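Macrophomate synthase intermolecular Diels-Alderase (Macrophoma commelinae, PDB 1IZC) is an enzyme of the HpcH/HpaI aldolase/citrate lyase family, with a TIM-barrel fold, and binds a magnesium ion and pyruvic acid. Local coordinates at residues Val171-Ser174 against Asn175-Cys179; Pro261-Glu265 against Gln266-Ala270. The protein carries 1 engineered substitution. All blocks are in the same frame, centred on the assembly; numbering follows the deposited sequence.

Contact 1. Residues Val171-Ser174 against Asn175-Cys179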
ATOM      1  N   VAL A 171      19.408 -22.700 -11.881  1.00 12.75           N
ATOM      2  CA  VAL A 171      20.018 -23.243 -10.682  1.00 14.91           C
ATOM      3  C   VAL A 171      21.515 -22.928 -10.705  1.00 12.27           C
ATOM      4  O   VAL A 171      22.109 -22.641  -9.671  1.00 14.19           O
ATOM      5  CB  VAL A 171      19.813 -24.776 -10.611  1.00 13.68           C
ATOM      6  CG1 VAL A 171      20.801 -25.396  -9.632  1.00 19.59           C
ATOM      7  CG2 VAL A 171      18.389 -25.073 -10.172  1.00 16.78           C
ATOM      8  N   ALA A 172      22.125 -22.980 -11.885  1.00 13.37           N
ATOM      9  CA  ALA A 172      23.553 -22.695 -12.007  1.00 14.85           C
ATOM     10  C   ALA A 172      23.792 -21.214 -11.735  1.00 14.50           C
ATOM     11  O   ALA A 172      24.754 -20.829 -11.066  1.00 12.54           O
ATOM     12  CB  ALA A 172      24.053 -23.061 -13.417  1.00 15.00           C
ATOM     13  N   THR A 173      22.906 -20.383 -12.270  1.00 11.49           N
ATOM     14  CA  THR A 173      23.019 -18.941 -12.074  1.00 11.28           C
ATOM     15  C   THR A 173      23.061 -18.647 -10.587  1.00 13.81           C
ATOM     16  O   THR A 173      23.956 -17.950 -10.089  1.00 12.56           O
ATOM     17  CB  THR A 173      21.811 -18.222 -12.681  1.00  9.12           C
ATOM     18  OG1 THR A 173      21.805 -18.438 -14.091  1.00 11.38           O
ATOM     19  CG2 THR A 173      21.876 -16.718 -12.386  1.00  9.48           C
ATOM     20  N   SER A 174      22.088 -19.193  -9.871  1.00 12.01           N
ATOM     21  CA  SER A 174      22.004 -18.969  -8.444  1.00 14.22           C
ATOM     22  C   SER A 174      23.191 -19.506  -7.661  1.00 16.24           C
ATOM     23  O   SER A 174      23.764 -18.814  -6.817  1.00 15.53           O
ATOM     24  CB  SER A 174      20.711 -19.576  -7.906  1.00 12.41           C
ATOM     25  OG  SER A 174      19.587 -18.893  -8.458  1.00 16.48           O
ATOM     26  N   ASN A 175      23.587 -20.739  -7.936  1.00 12.42           N
ATOM     27  CA  ASN A 175      24.688 -21.294  -7.167  1.00 12.03           C
ATOM     28  C   ASN A 175      26.072 -20.733  -7.517  1.00 11.51           C
ATOM     29  O   ASN A 175      26.996 -20.803  -6.700  1.00 13.46           O
ATOM     30  CB  ASN A 175      24.653 -22.828  -7.258  1.00 14.36           C
ATOM     31  CG  ASN A 175      23.598 -23.452  -6.320  1.00 19.16           C
ATOM     32  OD1 ASN A 175      22.783 -22.749  -5.702  1.00 13.61           O
ATOM     33  ND2 ASN A 175      23.610 -24.781  -6.221  1.00 16.43           N
ATOM     34  N   ASN A 176      26.208 -20.148  -8.705  1.00 11.84           N
ATOM     35  CA  ASN A 176      27.483 -19.582  -9.121  1.00 10.36           C
ATOM     36  C   ASN A 176      27.611 -18.075  -8.891  1.00  8.61           C
ATOM     37  O   ASN A 176      28.717 -17.560  -8.791  1.00 10.89           O
ATOM     38  CB  ASN A 176      27.738 -19.843 -10.611  1.00 11.73           C
ATOM     39  CG  ASN A 176      27.815 -21.316 -10.945  1.00 19.73           C
ATOM     40  OD1 ASN A 176      28.254 -22.123 -10.136  1.00 24.64           O
ATOM     41  ND2 ASN A 176      27.402 -21.670 -12.152  1.00 25.57           N
ATOM     42  N   HIS A 177      26.487 -17.372  -8.811  1.00  9.54           N
ATOM     43  CA  HIS A 177      26.539 -15.913  -8.661  1.00  9.20           C
ATOM     44  C   HIS A 177      26.387 -15.374  -7.247  1.00 11.32           C
ATOM     45  O   HIS A 177      26.958 -14.329  -6.915  1.00  9.13           O
ATOM     46  CB  HIS A 177      25.438 -15.254  -9.502  1.00  6.60           C
ATOM     47  CG  HIS A 177      25.682 -15.288 -10.979  1.00 11.30           C
ATOM     48  ND1 HIS A 177      24.890 -14.597 -11.872  1.00 11.11           N
ATOM     49  CD2 HIS A 177      26.618 -15.926 -11.723  1.00 10.07           C
ATOM     50  CE1 HIS A 177      25.327 -14.806 -13.102  1.00 12.85           C
ATOM     51  NE2 HIS A 177      26.375 -15.609 -13.041  1.00  9.16           N
ATOM     52  N   VAL A 178      25.602 -16.079  -6.434  1.00 10.09           N
ATOM     53  CA  VAL A 178      25.271 -15.639  -5.078  1.00 11.49           C
ATOM     54  C   VAL A 178      26.371 -15.789  -4.035  1.00 11.38           C
ATOM     55  O   VAL A 178      27.028 -16.832  -3.954  1.00 10.87           O
ATOM     56  CB  VAL A 178      23.990 -16.358  -4.595  1.00 12.66           C
ATOM     57  CG1 VAL A 178      23.660 -15.946  -3.160  1.00 13.24           C
ATOM     58  CG2 VAL A 178      22.821 -16.005  -5.530  1.00 11.43           C
ATOM     59  N   CYS A 179      26.533 -14.743  -3.224  1.00  8.47           N
ATOM     60  CA  CYS A 179      27.571 -14.688  -2.188  1.00  6.04           C
ATOM     61  C   CYS A 179      27.049 -14.588  -0.759  1.00 10.41           C
ATOM     62  O   CYS A 179      25.973 -14.021  -0.512  1.00  9.62           O
ATOM     63  CB  CYS A 179      28.484 -13.489  -2.439  1.00 11.77           C
ATOM     64  SG  CYS A 179      29.280 -13.471  -4.063  1.00 14.11           S
TER

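Contact 2. Residues Pro261-Glu265 against Gln266-Ala270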
ATOM      1  N   PRO A 261      40.801   5.193  -0.117  1.00 17.49           N
ATOM      2  CA  PRO A 261      42.132   4.613  -0.348  1.00 17.83           C
ATOM      3  C   PRO A 261      42.630   3.778   0.822  1.00 17.46           C
ATOM      4  O   PRO A 261      43.146   2.677   0.636  1.00 19.46           O
ATOM      5  CB  PRO A 261      43.002   5.841  -0.597  1.00 21.51           C
ATOM      6  CG  PRO A 261      42.057   6.749  -1.326  1.00 21.88           C
ATOM      7  CD  PRO A 261      40.787   6.621  -0.484  1.00 17.33           C
ATOM      8  N   SER A 262      42.467   4.296   2.030  1.00 19.12           N
ATOM      9  CA  SER A 262      42.913   3.581   3.215  1.00 19.76           C
ATOM     10  C   SER A 262      42.137   2.274   3.375  1.00 21.26           C
ATOM     11  O   SER A 262      42.707   1.239   3.735  1.00 19.48           O
ATOM     12  CB  SER A 262      42.722   4.447   4.459  1.00 23.28           C
ATOM     13  OG  SER A 262      43.189   3.763   5.611  1.00 32.14           O
ATOM     14  N   LEU A 263      40.833   2.315   3.108  1.00 17.23           N
ATOM     15  CA  LEU A 263      40.033   1.103   3.235  1.00 15.67           C
ATOM     16  C   LEU A 263      40.500   0.061   2.227  1.00 14.30           C
ATOM     17  O   LEU A 263      40.584  -1.120   2.551  1.00 16.88           O
ATOM     18  CB  LEU A 263      38.542   1.415   3.029  1.00 15.14           C
ATOM     19  CG  LEU A 263      37.953   2.345   4.095  1.00 18.66           C
ATOM     20  CD1 LEU A 263      36.533   2.751   3.714  1.00 21.00           C
ATOM     21  CD2 LEU A 263      37.970   1.647   5.456  1.00 24.60           C
ATOM     22  N   ILE A 264      40.806   0.489   1.006  1.00 15.13           N
ATOM     23  CA  ILE A 264      41.266  -0.455  -0.004  1.00 16.18           C
ATOM     24  C   ILE A 264      42.593  -1.067   0.437  1.00 19.46           C
ATOM     25  O   ILE A 264      42.816  -2.266   0.270  1.00 19.45           O
ATOM     26  CB  ILE A 264      41.426   0.224  -1.384  1.00 13.28           C
ATOM     27  CG1 ILE A 264      40.031   0.554  -1.948  1.00 11.28           C
ATOM     28  CG2 ILE A 264      42.185  -0.701  -2.353  1.00 16.41           C
ATOM     29  CD1 ILE A 264      40.048   1.419  -3.182  1.00 11.79           C
ATOM     30  N   GLU A 265      43.461  -0.249   1.026  1.00 18.61           N
ATOM     31  CA  GLU A 265      44.764  -0.739   1.487  1.00 21.08           C
ATOM     32  C   GLU A 265      44.577  -1.765   2.595  1.00 21.96           C
ATOM     33  O   GLU A 265      45.396  -2.674   2.764  1.00 24.03           O
ATOM     34  CB  GLU A 265      45.624   0.423   2.002  1.00 22.64           C
ATOM     35  CG  GLU A 265      45.954   1.450   0.935  1.00 30.48           C
ATOM     36  CD  GLU A 265      46.740   2.636   1.478  1.00 42.05           C
ATOM     37  OE1 GLU A 265      46.295   3.249   2.476  1.00 41.48           O
ATOM     38  OE2 GLU A 265      47.800   2.958   0.899  1.00 47.33           O
ATOM     39  N   GLN A 266      43.492  -1.611   3.341  1.00 21.62           N
ATOM     40  CA  GLN A 266      43.165  -2.509   4.440  1.00 22.91           C
ATOM     41  C   GLN A 266      42.482  -3.796   3.985  1.00 24.73           C
ATOM     42  O   GLN A 266      42.232  -4.688   4.795  1.00 25.41           O
ATOM     43  CB  GLN A 266      42.262  -1.800   5.440  1.00 25.36           C
ATOM     44  CG  GLN A 266      42.929  -0.673   6.184  1.00 29.62           C
ATOM     45  CD  GLN A 266      41.969   0.037   7.107  1.00 33.24           C
ATOM     46  OE1 GLN A 266      41.349  -0.585   7.975  1.00 37.96           O
ATOM     47  NE2 GLN A 266      41.835   1.347   6.929  1.00 33.40           N
ATOM     48  N   GLY A 267      42.165  -3.886   2.698  1.00 19.64           N
ATOM     49  CA  GLY A 267      41.530  -5.087   2.192  1.00 19.48           C
ATOM     50  C   GLY A 267      40.054  -4.974   1.844  1.00 16.13           C
ATOM     51  O   GLY A 267      39.438  -5.978   1.500  1.00 15.66           O
ATOM     52  N   TYR A 268      39.475  -3.780   1.934  1.00 14.48           N
ATOM     53  CA  TYR A 268      38.058  -3.641   1.582  1.00 10.84           C
ATOM     54  C   TYR A 268      37.914  -3.693   0.065  1.00 11.52           C
ATOM     55  O   TYR A 268      38.648  -3.011  -0.645  1.00 13.27           O
ATOM     56  CB  TYR A 268      37.482  -2.303   2.074  1.00 10.24           C
ATOM     57  CG  TYR A 268      37.346  -2.170   3.581  1.00 15.97           C
ATOM     58  CD1 TYR A 268      38.450  -2.336   4.411  1.00 18.91           C
ATOM     59  CD2 TYR A 268      36.126  -1.828   4.169  1.00 23.29           C
ATOM     60  CE1 TYR A 268      38.358  -2.161   5.780  1.00 21.91           C
ATOM     61  CE2 TYR A 268      36.020  -1.648   5.553  1.00 23.33           C
ATOM     62  CZ  TYR A 268      37.145  -1.818   6.346  1.00 29.77           C
ATOM     63  OH  TYR A 268      37.079  -1.637   7.711  1.00 33.45           O
ATOM     64  N   ARG A 269      36.967  -4.481  -0.430  1.00  9.87           N
ATOM     65  CA  ARG A 269      36.744  -4.569  -1.871  1.00  9.00           C
ATOM     66  C   ARG A 269      35.295  -4.264  -2.243  1.00  9.87           C
ATOM     67  O   ARG A 269      34.917  -4.338  -3.408  1.00 10.52           O
ATOM     68  CB  ARG A 269      37.166  -5.945  -2.398  1.00  9.82           C
ATOM     69  CG  ARG A 269      38.654  -6.239  -2.180  1.00 15.11           C
ATOM     70  CD  ARG A 269      39.556  -5.385  -3.074  1.00 12.44           C
ATOM     71  NE  ARG A 269      40.971  -5.677  -2.817  1.00 14.45           N
ATOM     72  CZ  ARG A 269      41.726  -5.023  -1.940  1.00 17.60           C
ATOM     73  NH1 ARG A 269      41.217  -4.024  -1.234  1.00 15.90           N
ATOM     74  NH2 ARG A 269      42.999  -5.377  -1.753  1.00 14.90           N
ATOM     75  N   ALA A 270      34.487  -3.925  -1.245  1.00 10.82           N
ATOM     76  CA  ALA A 270      33.084  -3.540  -1.480  1.00 13.44           C
ATOM     77  C   ALA A 270      32.844  -2.490  -0.420  1.00 10.98           C
ATOM     78  O   ALA A 270      32.825  -2.803   0.773  1.00 11.89           O
ATOM     79  CB  ALA A 270      32.146  -4.717  -1.287  1.00  9.40           C
TER
HETATM   80  O   HOH W   1      44.712  -4.793   0.339  1.00 24.87           O

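Contact 1. Residues Val171-Ser174 against Asn175-Cys179
With OG1 of Thr173 beside its backbone N (chi1 -64°), CG2 falls anti to that N, while His177 (chi1 -72°) turns its imidazole anti to its own carbonyl carbon; the two side chains, one turn apart, cross at a slant, the methyl nearest the ND1 side of the ring, with Thr173 CG2 3.7 Å from His177 ND1. The pair lies in helix 171-177, the second of two helices, after 129-139, between the fourth and fifth strands of the TIM barrel. Pro25 O accepts a hydrogen bond from His177 ND1, which should help to fix the rotation of the ring, while Thr173 OG1 is bonded to Asn170 and Ser162. Beneath the side chains run the i to i+4 backbone bonds. Asn175 N reaches Val171 O at 3.0 Å and is nearly straight; His177 N reaches Thr173 O at 2.9 Å and is more bent. The buried amide of Asn175 is tied down by Tyr141, whose N donates to OD1. Asn176 folds back over its own helix, with ND2 3.8 Å from Ala172 CB. At Val178 the chain leaves helical angles. Its N still makes a weak bond to Ser174 O, and Val178 CG2 presses on that same Ser174 O at 3.2 Å.

Contact 2. Residues Pro261-Glu265 against Gln266-Ala270
Leu263 lays its CD2 methyl over the centre of the Tyr268 ring, 3.7 Å from the centroid and close to the ring normal, a CH-pi contact that covers one face of the phenol. Leu263 CB lies near Tyr268 CG, at the root of the ring, and the two side chains cross at a slant. Gln266 runs extended beyond CG and then twists at its amide (chi3 56°), which returns NE2 to the preceding turn. There NE2 donates to Ser262 OG at 3.1 Å, with the hydroxyl oxygen close to the amide plane, and adds a weak bond to Ser262 O. Ser262 meets it with OG turned anti to the backbone N (chi1 -179°), beside its own carbonyl carbon. Between the two groups the helix ends in a Schellman motif: Gly267, at a phi of 107°, gives its N to Ile264 O, and Tyr268 N reaches back to Leu263 O at 2.9 Å. The Gly267 N approaches Ile264 O from above the carbonyl plane, whereas Arg269 NH1 comes in the carbonyl plane, on a lone pair. That arginine bends at chi2, and its NH1 meets Ile264 O at 2.8 Å in a nearly straight bond, lying in the guanidinium plane. The same NH1 also donates to Tyr268 O. Ile264 packs on Ala295 of a neighbouring subunit, while its CG2 lies 3.6 Å from Arg269 NH1. A water donates to Ile264 O and accepts from Arg269 NH2 at 2.8 Å.

In the fold
Contacts 1 and 2 show the same event at two places in one barrel: a short helix ends and the chain passes toward a strand. Contact 1 reaches the first residue of the fifth strand (179-184), and contact 2 leads through the short strand 268-269 to the eighth (271-275). They do not touch; their centres are 26 Å apart and their nearest atoms about 10 Å. Neither touches a ligand: the nearest pyruvic acid is about 11 Å from the side chain of Val171 and about 10 Å from that of Tyr268, with a magnesium ion about 12 and 14 Å away. Gln183 and Glu185, which follow contact 1 in the chain, belong to the pyruvic acid pocket; Glu185 and Asp211 bind magnesium.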